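Local coordinates for putative lipoprotein (Bacteroides fragilis, PDB 3NQI) that is of unknown function but is probably a lipid-anchored cell-envelope protein, with lipid binding suggested though not demonstrated, at residues A[144-152]-A[184-194]; A[211-221]-A[233-244]. One frame throughout, in Å; residues are numbered along the deposited sequence. Where two conformers were deposited one is given.

Contact 1. Residues A[144-152]-A[184-194]; sequences ELAKHTFTL and RATRTSSFKAY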
loop_
_atom_site.group_PDB
_atom_site.type_symbol
_atom_site.label_atom_id
_atom_site.label_comp_id
_atom_site.label_asym_id
_atom_site.label_seq_id
_atom_site.Cartn_x
_atom_site.Cartn_y
_atom_site.Cartn_z
ATOM N N GLU A 144 -10.617 9.669 -11.274
ATOM C CA GLU A 144 -10.040 10.505 -10.246
ATOM C C GLU A 144 -9.075 9.675 -9.424
ATOM O O GLU A 144 -7.950 10.102 -9.188
ATOM C CB GLU A 144 -11.111 11.089 -9.310
ATOM C CG GLU A 144 -10.652 11.818 -8.062
ATOM C CD GLU A 144 -9.602 12.903 -8.253
ATOM O OE1 GLU A 144 -9.377 13.410 -9.367
ATOM O OE2 GLU A 144 -8.968 13.283 -7.274
ATOM N N LEU A 145 -9.521 8.506 -8.984
ATOM C CA LEU A 145 -8.662 7.608 -8.188
ATOM C C LEU A 145 -7.371 7.233 -8.909
ATOM O O LEU A 145 -6.296 7.176 -8.273
ATOM C CB LEU A 145 -9.452 6.389 -7.698
ATOM C CG LEU A 145 -10.560 6.606 -6.632
ATOM C CD1 LEU A 145 -11.351 5.317 -6.419
ATOM C CD2 LEU A 145 -10.024 7.147 -5.289
ATOM N N ALA A 146 -7.450 7.039 -10.224
ATOM C CA ALA A 146 -6.285 6.720 -11.072
ATOM C C ALA A 146 -5.249 7.832 -11.154
ATOM O O ALA A 146 -4.158 7.592 -11.599
ATOM C CB ALA A 146 -6.722 6.383 -12.487
ATOM N N LYS A 147 -5.614 9.067 -10.826
ATOM C CA LYS A 147 -4.656 10.159 -10.813
ATOM C C LYS A 147 -3.640 10.109 -9.660
ATOM O O LYS A 147 -2.678 10.850 -9.675
ATOM C CB LYS A 147 -5.389 11.491 -10.733
ATOM C CG LYS A 147 -6.133 11.868 -12.012
ATOM C CD LYS A 147 -6.777 13.267 -11.925
ATOM C CE LYS A 147 -7.319 13.725 -13.284
ATOM N NZ LYS A 147 -6.312 14.254 -14.296
ATOM N N HIS A 148 -3.927 9.347 -8.607
ATOM C CA HIS A 148 -3.105 9.339 -7.430
ATOM C C HIS A 148 -2.172 8.154 -7.433
ATOM O O HIS A 148 -2.638 7.019 -7.395
ATOM C CB HIS A 148 -4.017 9.231 -6.200
ATOM C CG HIS A 148 -4.983 10.374 -6.080
ATOM N ND1 HIS A 148 -4.731 11.487 -5.298
ATOM C CD2 HIS A 148 -6.166 10.611 -6.702
ATOM C CE1 HIS A 148 -5.729 12.351 -5.431
ATOM N NE2 HIS A 148 -6.598 11.856 -6.302
ATOM N N THR A 149 -0.889 8.413 -7.389
ATOM C CA THR A 149 0.104 7.330 -7.345
ATOM C C THR A 149 0.991 7.514 -6.145
ATOM O O THR A 149 1.467 8.643 -5.863
ATOM C CB THR A 149 0.940 7.225 -8.641
ATOM O OG1 THR A 149 1.629 8.420 -8.851
ATOM C CG2 THR A 149 0.065 6.889 -9.897
ATOM N N PHE A 150 1.151 6.416 -5.408
ATOM C CA PHE A 150 1.899 6.358 -4.175
ATOM C C PHE A 150 3.060 5.404 -4.418
ATOM O O PHE A 150 2.881 4.156 -4.397
ATOM C CB PHE A 150 1.004 5.849 -3.028
ATOM C CG PHE A 150 -0.230 6.661 -2.826
ATOM C CD1 PHE A 150 -0.179 7.802 -2.045
ATOM C CD2 PHE A 150 -1.414 6.322 -3.492
ATOM C CE1 PHE A 150 -1.318 8.579 -1.872
ATOM C CE2 PHE A 150 -2.572 7.054 -3.305
ATOM C CZ PHE A 150 -2.531 8.191 -2.483
ATOM N N THR A 151 4.230 5.973 -4.683
ATOM C CA THR A 151 5.406 5.180 -5.002
ATOM C C THR A 151 6.395 5.184 -3.863
ATOM O O THR A 151 6.763 6.287 -3.366
ATOM C CB THR A 151 6.082 5.775 -6.229
ATOM O OG1 THR A 151 5.163 5.742 -7.289
ATOM C CG2 THR A 151 7.370 5.005 -6.648
ATOM N N LEU A 152 6.837 3.996 -3.433
ATOM C CA LEU A 152 7.934 3.921 -2.428
ATOM C C LEU A 152 9.267 3.888 -3.131
ATOM O O LEU A 152 9.484 3.044 -4.038
ATOM C CB LEU A 152 7.825 2.740 -1.504
ATOM C CG LEU A 152 6.746 2.828 -0.469
ATOM C CD1 LEU A 152 6.770 1.484 0.305
ATOM C CD2 LEU A 152 6.948 4.097 0.488
ATOM N N ARG A 184 -8.375 19.917 -3.716
ATOM C CA ARG A 184 -8.964 18.651 -3.342
ATOM C C ARG A 184 -9.176 18.582 -1.839
ATOM O O ARG A 184 -8.262 18.870 -1.062
ATOM C CB ARG A 184 -8.102 17.474 -3.833
ATOM C CG ARG A 184 -8.166 17.296 -5.325
ATOM C CD ARG A 184 -7.198 16.240 -5.752
ATOM N NE ARG A 184 -7.565 15.661 -7.032
ATOM C CZ ARG A 184 -7.307 16.227 -8.199
ATOM N NH1 ARG A 184 -6.724 17.434 -8.278
ATOM N NH2 ARG A 184 -7.713 15.641 -9.326
ATOM N N ALA A 185 -10.384 18.208 -1.452
ATOM C CA ALA A 185 -10.816 18.210 -0.039
ATOM C C ALA A 185 -11.680 17.031 0.369
ATOM O O ALA A 185 -12.132 16.965 1.538
ATOM C CB ALA A 185 -11.563 19.582 0.332
ATOM N N THR A 186 -11.887 16.065 -0.518
ATOM C CA THR A 186 -12.762 14.938 -0.195
ATOM C C THR A 186 -11.946 13.792 0.426
ATOM O O THR A 186 -11.106 13.212 -0.217
ATOM C CB THR A 186 -13.546 14.485 -1.426
ATOM O OG1 THR A 186 -14.230 15.623 -1.971
ATOM C CG2 THR A 186 -14.574 13.314 -1.077
ATOM N N ARG A 187 -12.226 13.468 1.683
ATOM C CA ARG A 187 -11.459 12.458 2.376
ATOM C C ARG A 187 -11.717 11.059 1.801
ATOM O O ARG A 187 -12.869 10.685 1.569
ATOM C CB ARG A 187 -11.770 12.457 3.874
ATOM C CG ARG A 187 -10.862 11.519 4.662
ATOM C CD ARG A 187 -11.185 11.581 6.143
ATOM N NE ARG A 187 -12.525 11.105 6.393
ATOM C CZ ARG A 187 -13.288 11.432 7.437
ATOM N NH1 ARG A 187 -12.890 12.293 8.359
ATOM N NH2 ARG A 187 -14.500 10.911 7.534
ATOM N N THR A 188 -10.628 10.328 1.554
ATOM C CA THR A 188 -10.616 8.976 0.984
ATOM C C THR A 188 -9.592 8.137 1.732
ATOM O O THR A 188 -8.548 8.678 2.112
ATOM C CB THR A 188 -10.147 9.029 -0.477
ATOM O OG1 THR A 188 -10.969 9.953 -1.169
ATOM C CG2 THR A 188 -10.201 7.652 -1.183
ATOM N N SER A 189 -9.848 6.836 1.893
ATOM C CA SER A 189 -8.870 5.926 2.475
ATOM C C SER A 189 -8.624 4.781 1.482
ATOM O O SER A 189 -9.540 4.359 0.737
ATOM C CB SER A 189 -9.383 5.435 3.827
ATOM O OG SER A 189 -10.637 4.851 3.643
ATOM N N SER A 190 -7.381 4.343 1.390
ATOM C CA SER A 190 -7.011 3.188 0.577
ATOM C C SER A 190 -5.830 2.452 1.186
ATOM O O SER A 190 -4.926 3.079 1.744
ATOM C CB SER A 190 -6.578 3.609 -0.828
ATOM O OG SER A 190 -7.521 4.416 -1.509
ATOM N N PHE A 191 -5.780 1.138 1.020
ATOM C CA PHE A 191 -4.539 0.412 1.287
ATOM C C PHE A 191 -3.714 0.331 0.006
ATOM O O PHE A 191 -4.299 0.194 -1.071
ATOM C CB PHE A 191 -4.789 -0.948 1.733
ATOM C CG PHE A 191 -5.342 -1.025 3.105
ATOM C CD1 PHE A 191 -4.539 -0.803 4.191
ATOM C CD2 PHE A 191 -6.645 -1.363 3.297
ATOM C CE1 PHE A 191 -5.065 -0.910 5.489
ATOM C CE2 PHE A 191 -7.170 -1.443 4.565
ATOM C CZ PHE A 191 -6.362 -1.240 5.654
ATOM N N LYS A 192 -2.390 0.444 0.137
ATOM C CA LYS A 192 -1.454 0.260 -1.008
ATOM C C LYS A 192 -0.427 -0.785 -0.572
ATOM O O LYS A 192 0.211 -0.654 0.479
ATOM C CB LYS A 192 -0.784 1.582 -1.353
ATOM C CG LYS A 192 -1.779 2.653 -1.834
ATOM C CD LYS A 192 -2.170 2.343 -3.325
ATOM C CE LYS A 192 -3.344 3.078 -3.790
ATOM N NZ LYS A 192 -3.701 2.485 -5.117
ATOM N N ALA A 193 -0.318 -1.846 -1.361
ATOM C CA ALA A 193 0.582 -2.949 -1.072
ATOM C C ALA A 193 1.795 -2.927 -2.018
ATOM O O ALA A 193 1.658 -2.692 -3.245
ATOM C CB ALA A 193 -0.170 -4.300 -1.166
ATOM N N TYR A 194 2.976 -3.162 -1.430
ATOM C CA TYR A 194 4.286 -3.031 -2.087
ATOM C C TYR A 194 5.104 -4.295 -1.972
ATOM O O TYR A 194 5.495 -4.723 -0.867
ATOM C CB TYR A 194 5.136 -1.896 -1.486
ATOM C CG TYR A 194 4.467 -0.558 -1.597
ATOM C CD1 TYR A 194 3.530 -0.144 -0.665
ATOM C CD2 TYR A 194 4.712 0.246 -2.659
ATOM C CE1 TYR A 194 2.852 1.059 -0.807
ATOM C CE2 TYR A 194 4.070 1.488 -2.805
ATOM C CZ TYR A 194 3.163 1.885 -1.908
ATOM O OH TYR A 194 2.510 3.083 -2.093
#
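Glu144 and Arg184 approach from opposite directions, and Arg184 grips the carboxylate side-on. Its NE reaches Glu144 OE2 at 2.8 Å. Its NH2 reaches Glu144 OE1 at 2.8 Å. Both bonds are nearly straight, with the two flat groups only 19° apart. Glu144 OE2 carries more: His148 NE2 lies 2.9 Å from it, donating in the plane of its own ring but from above the carboxylate, and Lys133 N is a further donor. Such donors probably keep this buried glutamate ionised. Asp176 also binds Arg184 NH2, and Tyr172 bonds His148 ND1, so both imidazole nitrogens are used.

Tyr194 suits its place by being both flat and polar. Leu152 CD1 sits over one ring face, 3.7 Å from the centroid, in a CH-pi contact, while the phenol OH donates to Phe150 O at 2.6 Å from well above the carbonyl plane. Lys192, its chain bent at chi2 (-77°), crosses Phe150 at about a right angle and lays CE 3.8 Å from Phe150 CD2, offering apolar methylenes. Strands 148-152 and 186-194, with axes 8.9 Å and 37° apart, flank strand 78-87, each parallel to it; their side chains meet across it in a curled sheet, closed at one end by the Glu-Arg-His cluster.

Contact 2. Residues A[211-221]-A[233-244]; sequences KPAKITIVAQQ and TIEKVYEIEYKT
Ile215 and Ile240 face each other as a hydrogen-bonded pair in an antiparallel hairpin, with Ile240 N 2.8 Å from Ile215 O. Such pairs alternate with non-hydrogen-bonded ones as far as Gln221 and Ile234. The tightly packed face carries Ile215, Ile217, Tyr238 and Ile240; branched side chains suit extended backbone, and Ile217 CG1 meets Ile240 CD1 at 4.1 Å. Ile124 of strand 123-132 packs against all three isoleucines. On the same face the Tyr238 ring turns its edge to Ile217 O, Ala219 and Gln221. Its OH donates in the carbonyl plane to a lone pair of Gln221 OE1, 2.7 Å away, and has Leu105 N as second partner. Gln221 CG stands between the backbone N and the carbonyl carbon (chi1 74°), and the extended chain brings the amide there.

The other face is looser and more polar, though Thr216 and Val218 are buried. Lys214 NZ makes a salt bridge to Glu239 OE2 at 2.8 Å, from above the carboxylate plane, and a water joins Glu239 OE1 to Glu241 OE2. Exposed Val237 rests its CG1 3.8 Å from Thr216 CB. Past the strands, Lys211 NZ meets Thr244 OG1 tip to tip at 2.8 Å. The chemistry thus implies a hairpin two-faced at its middle: Ile215, Ile217, Tyr238 and Ile240 pack inward, while Lys214, Glu239 and Glu241 suit water.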
loop_
_atom_site.group_PDB
_atom_site.type_symbol
_atom_site.label_atom_id
_atom_site.label_comp_id
_atom_site.label_asym_id
_atom_site.label_seq_id
_atom_site.Cartn_x
_atom_site.Cartn_y
_atom_site.Cartn_z
ATOM N N LYS A 211 19.056 -8.976 6.460
ATOM C CA LYS A 211 17.754 -8.341 6.575
ATOM C C LYS A 211 17.849 -7.105 7.491
ATOM O O LYS A 211 18.688 -7.063 8.374
ATOM C CB LYS A 211 16.731 -9.305 7.184
ATOM C CG LYS A 211 17.117 -9.843 8.531
ATOM C CD LYS A 211 16.016 -10.659 9.118
ATOM C CE LYS A 211 16.411 -11.174 10.488
ATOM N NZ LYS A 211 15.342 -12.088 11.044
ATOM N N PRO A 212 16.974 -6.127 7.294
ATOM C CA PRO A 212 16.996 -4.957 8.164
ATOM C C PRO A 212 16.316 -5.294 9.459
ATOM O O PRO A 212 15.465 -6.182 9.449
ATOM C CB PRO A 212 16.163 -3.952 7.408
ATOM C CG PRO A 212 15.171 -4.776 6.645
ATOM C CD PRO A 212 15.909 -6.043 6.277
ATOM N N ALA A 213 16.682 -4.619 10.545
ATOM C CA ALA A 213 15.901 -4.704 11.805
ATOM C C ALA A 213 14.556 -3.973 11.604
ATOM O O ALA A 213 13.533 -4.393 12.122
ATOM C CB ALA A 213 16.671 -4.049 12.966
ATOM N N LYS A 214 14.555 -2.880 10.850
ATOM C CA LYS A 214 13.299 -2.136 10.639
ATOM C C LYS A 214 13.281 -1.435 9.303
ATOM O O LYS A 214 14.342 -1.144 8.700
ATOM C CB LYS A 214 12.987 -1.208 11.856
ATOM C CG LYS A 214 13.813 0.018 11.973
ATOM C CD LYS A 214 13.336 0.918 13.153
ATOM C CE LYS A 214 14.287 2.092 13.339
ATOM N NZ LYS A 214 14.106 2.791 14.609
ATOM N N ILE A 215 12.073 -1.229 8.809
ATOM C CA ILE A 215 11.832 -0.450 7.601
ATOM C C ILE A 215 11.170 0.849 8.052
ATOM O O ILE A 215 10.275 0.856 8.927
ATOM C CB ILE A 215 10.920 -1.174 6.599
ATOM C CG1 ILE A 215 11.527 -2.552 6.229
ATOM C CG2 ILE A 215 10.641 -0.240 5.370
ATOM C CD1 ILE A 215 10.598 -3.526 5.414
ATOM N N THR A 216 11.656 1.972 7.542
ATOM C CA THR A 216 11.038 3.229 7.908
ATOM C C THR A 216 10.431 3.831 6.655
ATOM O O THR A 216 10.975 3.726 5.537
ATOM C CB THR A 216 12.008 4.240 8.612
ATOM O OG1 THR A 216 13.083 4.541 7.723
ATOM C CG2 THR A 216 12.516 3.679 9.927
ATOM N N ILE A 217 9.275 4.437 6.844
ATOM C CA ILE A 217 8.536 5.047 5.720
ATOM C C ILE A 217 8.463 6.548 6.012
ATOM O O ILE A 217 7.925 6.977 7.014
ATOM C CB ILE A 217 7.115 4.488 5.602
ATOM C CG1 ILE A 217 7.105 2.930 5.505
ATOM C CG2 ILE A 217 6.347 5.157 4.426
ATOM C CD1 ILE A 217 7.711 2.330 4.306
ATOM N N VAL A 218 8.996 7.342 5.108
ATOM C CA VAL A 218 9.092 8.771 5.282
ATOM C C VAL A 218 7.991 9.445 4.409
ATOM O O VAL A 218 8.060 9.363 3.164
ATOM C CB VAL A 218 10.481 9.317 4.853
ATOM C CG1 VAL A 218 10.554 10.845 5.202
ATOM C CG2 VAL A 218 11.657 8.588 5.573
ATOM N N ALA A 219 7.013 10.104 5.029
ATOM C CA ALA A 219 5.910 10.771 4.280
ATOM C C ALA A 219 5.830 12.291 4.531
ATOM O O ALA A 219 6.121 12.748 5.645
ATOM C CB ALA A 219 4.569 10.122 4.655
ATOM N N GLN A 220 5.447 13.057 3.502
ATOM C CA GLN A 220 5.017 14.467 3.660
ATOM C C GLN A 220 3.509 14.493 3.850
ATOM O O GLN A 220 2.726 14.017 2.985
ATOM C CB GLN A 220 5.444 15.345 2.477
ATOM C CG GLN A 220 6.915 15.467 2.362
ATOM C CD GLN A 220 7.344 16.415 1.269
ATOM O OE1 GLN A 220 7.626 17.608 1.511
ATOM N NE2 GLN A 220 7.433 15.885 0.063
ATOM N N GLN A 221 3.091 14.943 5.032
ATOM C CA GLN A 221 1.686 14.943 5.337
ATOM C C GLN A 221 1.216 16.274 5.853
ATOM O O GLN A 221 2.000 17.080 6.341
ATOM C CB GLN A 221 1.326 13.797 6.276
ATOM C CG GLN A 221 1.724 13.935 7.632
ATOM C CD GLN A 221 1.412 12.671 8.441
ATOM O OE1 GLN A 221 1.749 11.564 8.026
ATOM N NE2 GLN A 221 0.786 12.842 9.596
ATOM N N THR A 233 2.439 21.357 6.300
ATOM C CA THR A 233 2.972 20.123 5.764
ATOM C C THR A 233 4.164 19.756 6.637
ATOM O O THR A 233 5.058 20.572 6.828
ATOM C CB THR A 233 3.414 20.276 4.297
ATOM O OG1 THR A 233 2.281 20.662 3.508
ATOM C CG2 THR A 233 4.037 18.922 3.730
ATOM N N ILE A 234 4.152 18.546 7.196
ATOM C CA ILE A 234 5.246 18.063 8.017
ATOM C C ILE A 234 5.781 16.768 7.426
ATOM O O ILE A 234 5.151 16.108 6.580
ATOM C CB ILE A 234 4.797 17.808 9.476
ATOM C CG1 ILE A 234 3.688 16.758 9.532
ATOM C CG2 ILE A 234 4.356 19.132 10.154
ATOM C CD1 ILE A 234 3.547 16.026 10.853
ATOM N N GLU A 235 6.960 16.393 7.878
ATOM C CA GLU A 235 7.484 15.102 7.569
ATOM C C GLU A 235 7.195 14.191 8.714
ATOM O O GLU A 235 7.378 14.540 9.873
ATOM C CB GLU A 235 8.963 15.206 7.301
ATOM C CG GLU A 235 9.587 13.924 6.882
ATOM C CD GLU A 235 10.743 14.194 5.924
ATOM O OE1 GLU A 235 10.560 14.954 4.929
ATOM O OE2 GLU A 235 11.818 13.673 6.188
ATOM N N LYS A 236 6.708 13.007 8.404
ATOM C CA LYS A 236 6.493 12.012 9.398
ATOM C C LYS A 236 7.111 10.650 8.980
ATOM O O LYS A 236 7.003 10.203 7.824
ATOM C CB LYS A 236 5.013 11.890 9.744
ATOM C CG LYS A 236 4.780 10.929 10.878
ATOM C CD LYS A 236 3.517 11.159 11.695
ATOM C CE LYS A 236 3.469 10.116 12.817
ATOM N NZ LYS A 236 2.135 9.966 13.475
ATOM N N VAL A 237 7.800 10.037 9.940
ATOM C CA VAL A 237 8.476 8.764 9.753
ATOM C C VAL A 237 7.669 7.664 10.455
ATOM O O VAL A 237 7.398 7.796 11.600
ATOM C CB VAL A 237 9.914 8.801 10.250
ATOM C CG1 VAL A 237 10.557 7.351 10.128
ATOM C CG2 VAL A 237 10.727 9.797 9.419
ATOM N N TYR A 238 7.221 6.629 9.738
ATOM C CA TYR A 238 6.463 5.510 10.362
ATOM C C TYR A 238 7.393 4.261 10.416
ATOM O O TYR A 238 8.155 4.026 9.507
ATOM C CB TYR A 238 5.232 5.190 9.512
ATOM C CG TYR A 238 4.193 6.296 9.450
ATOM C CD1 TYR A 238 4.337 7.392 8.584
ATOM C CD2 TYR A 238 3.066 6.240 10.238
ATOM C CE1 TYR A 238 3.366 8.402 8.523
ATOM C CE2 TYR A 238 2.084 7.216 10.155
ATOM C CZ TYR A 238 2.243 8.298 9.312
ATOM O OH TYR A 238 1.225 9.251 9.251
ATOM N N GLU A 239 7.355 3.492 11.500
ATOM C CA GLU A 239 8.277 2.390 11.606
ATOM C C GLU A 239 7.587 1.046 11.421
ATOM O O GLU A 239 6.516 0.841 11.950
ATOM C CB GLU A 239 8.943 2.393 12.977
ATOM C CG GLU A 239 9.685 3.613 13.262
ATOM C CD GLU A 239 10.396 3.522 14.643
ATOM O OE1 GLU A 239 9.732 3.072 15.623
ATOM O OE2 GLU A 239 11.574 3.887 14.729
ATOM N N ILE A 240 8.252 0.141 10.706
ATOM C CA ILE A 240 7.825 -1.270 10.612
ATOM C C ILE A 240 8.916 -2.226 11.133
ATOM O O ILE A 240 9.998 -2.334 10.550
ATOM C CB ILE A 240 7.491 -1.611 9.147
ATOM C CG1 ILE A 240 6.428 -0.661 8.589
ATOM C CG2 ILE A 240 7.036 -3.115 9.004
ATOM C CD1 ILE A 240 6.246 -0.762 7.019
ATOM N N GLU A 241 8.670 -2.905 12.233
ATOM C CA GLU A 241 9.644 -3.887 12.710
ATOM C C GLU A 241 9.643 -5.077 11.713
ATOM O O GLU A 241 8.598 -5.619 11.402
ATOM C CB GLU A 241 9.337 -4.289 14.165
ATOM C CG GLU A 241 9.303 -3.092 15.170
ATOM C CD GLU A 241 10.612 -2.244 15.238
ATOM O OE1 GLU A 241 11.720 -2.834 15.187
ATOM O OE2 GLU A 241 10.516 -0.982 15.347
ATOM N N TYR A 242 10.784 -5.362 11.082
ATOM C CA TYR A 242 10.815 -6.341 9.998
ATOM C C TYR A 242 11.018 -7.752 10.549
ATOM O O TYR A 242 12.035 -8.027 11.178
ATOM C CB TYR A 242 11.861 -5.989 8.946
ATOM C CG TYR A 242 11.862 -6.944 7.768
ATOM C CD1 TYR A 242 10.789 -6.999 6.883
ATOM C CD2 TYR A 242 12.887 -7.855 7.590
ATOM C CE1 TYR A 242 10.782 -7.893 5.816
ATOM C CE2 TYR A 242 12.884 -8.753 6.530
ATOM C CZ TYR A 242 11.823 -8.780 5.657
ATOM O OH TYR A 242 11.818 -9.686 4.607
ATOM N N LYS A 243 10.049 -8.630 10.327
ATOM C CA LYS A 243 10.081 -9.988 10.859
ATOM C C LYS A 243 10.228 -11.039 9.790
ATOM O O LYS A 243 9.785 -10.847 8.638
ATOM C CB LYS A 243 8.818 -10.235 11.669
ATOM C CG LYS A 243 8.698 -9.235 12.811
ATOM C CD LYS A 243 7.871 -9.728 13.970
ATOM C CE LYS A 243 7.781 -8.645 15.058
ATOM N NZ LYS A 243 6.906 -9.091 16.200
ATOM N N THR A 244 10.920 -12.123 10.132
ATOM C CA THR A 244 11.049 -13.273 9.221
ATOM C C THR A 244 10.853 -14.544 9.994
ATOM O O THR A 244 11.019 -14.558 11.214
ATOM C CB THR A 244 12.445 -13.318 8.513
ATOM O OG1 THR A 244 13.474 -13.496 9.483
ATOM C CG2 THR A 244 12.694 -12.019 7.768
HETATM O O HOH W 1 12.549 -11.670 12.705
HETATM O O HOH W 2 14.843 -8.069 11.171
HETATM O O HOH W 3 12.063 1.362 16.833
#

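How the contacts relate
Contact 1 is complete before contact 2 begins along the chain, and helix 197-207 lies between them. Their centres are about 18 Å apart, yet they touch directly, Leu152 CD2 packing 4.1 Å from Ile217 CG2. Strand 165-174 connects them through backbone pairing: it runs antiparallel to strand 148-155 and parallel to strand 214-221, which in turn pairs with strand 234-241. Strand 123-132 adds a second connection, since its side chains reach residues of both contacts. Contact 1, nearer the centre of the chain, joins two strands that both pair with strand 78-87, whereas contact 2 pairs neighbouring strands close to the C-terminus. Strands 148-155 to 234-241 are thus linked by pairing through 165-174 and by the Leu152-Ile217 packing.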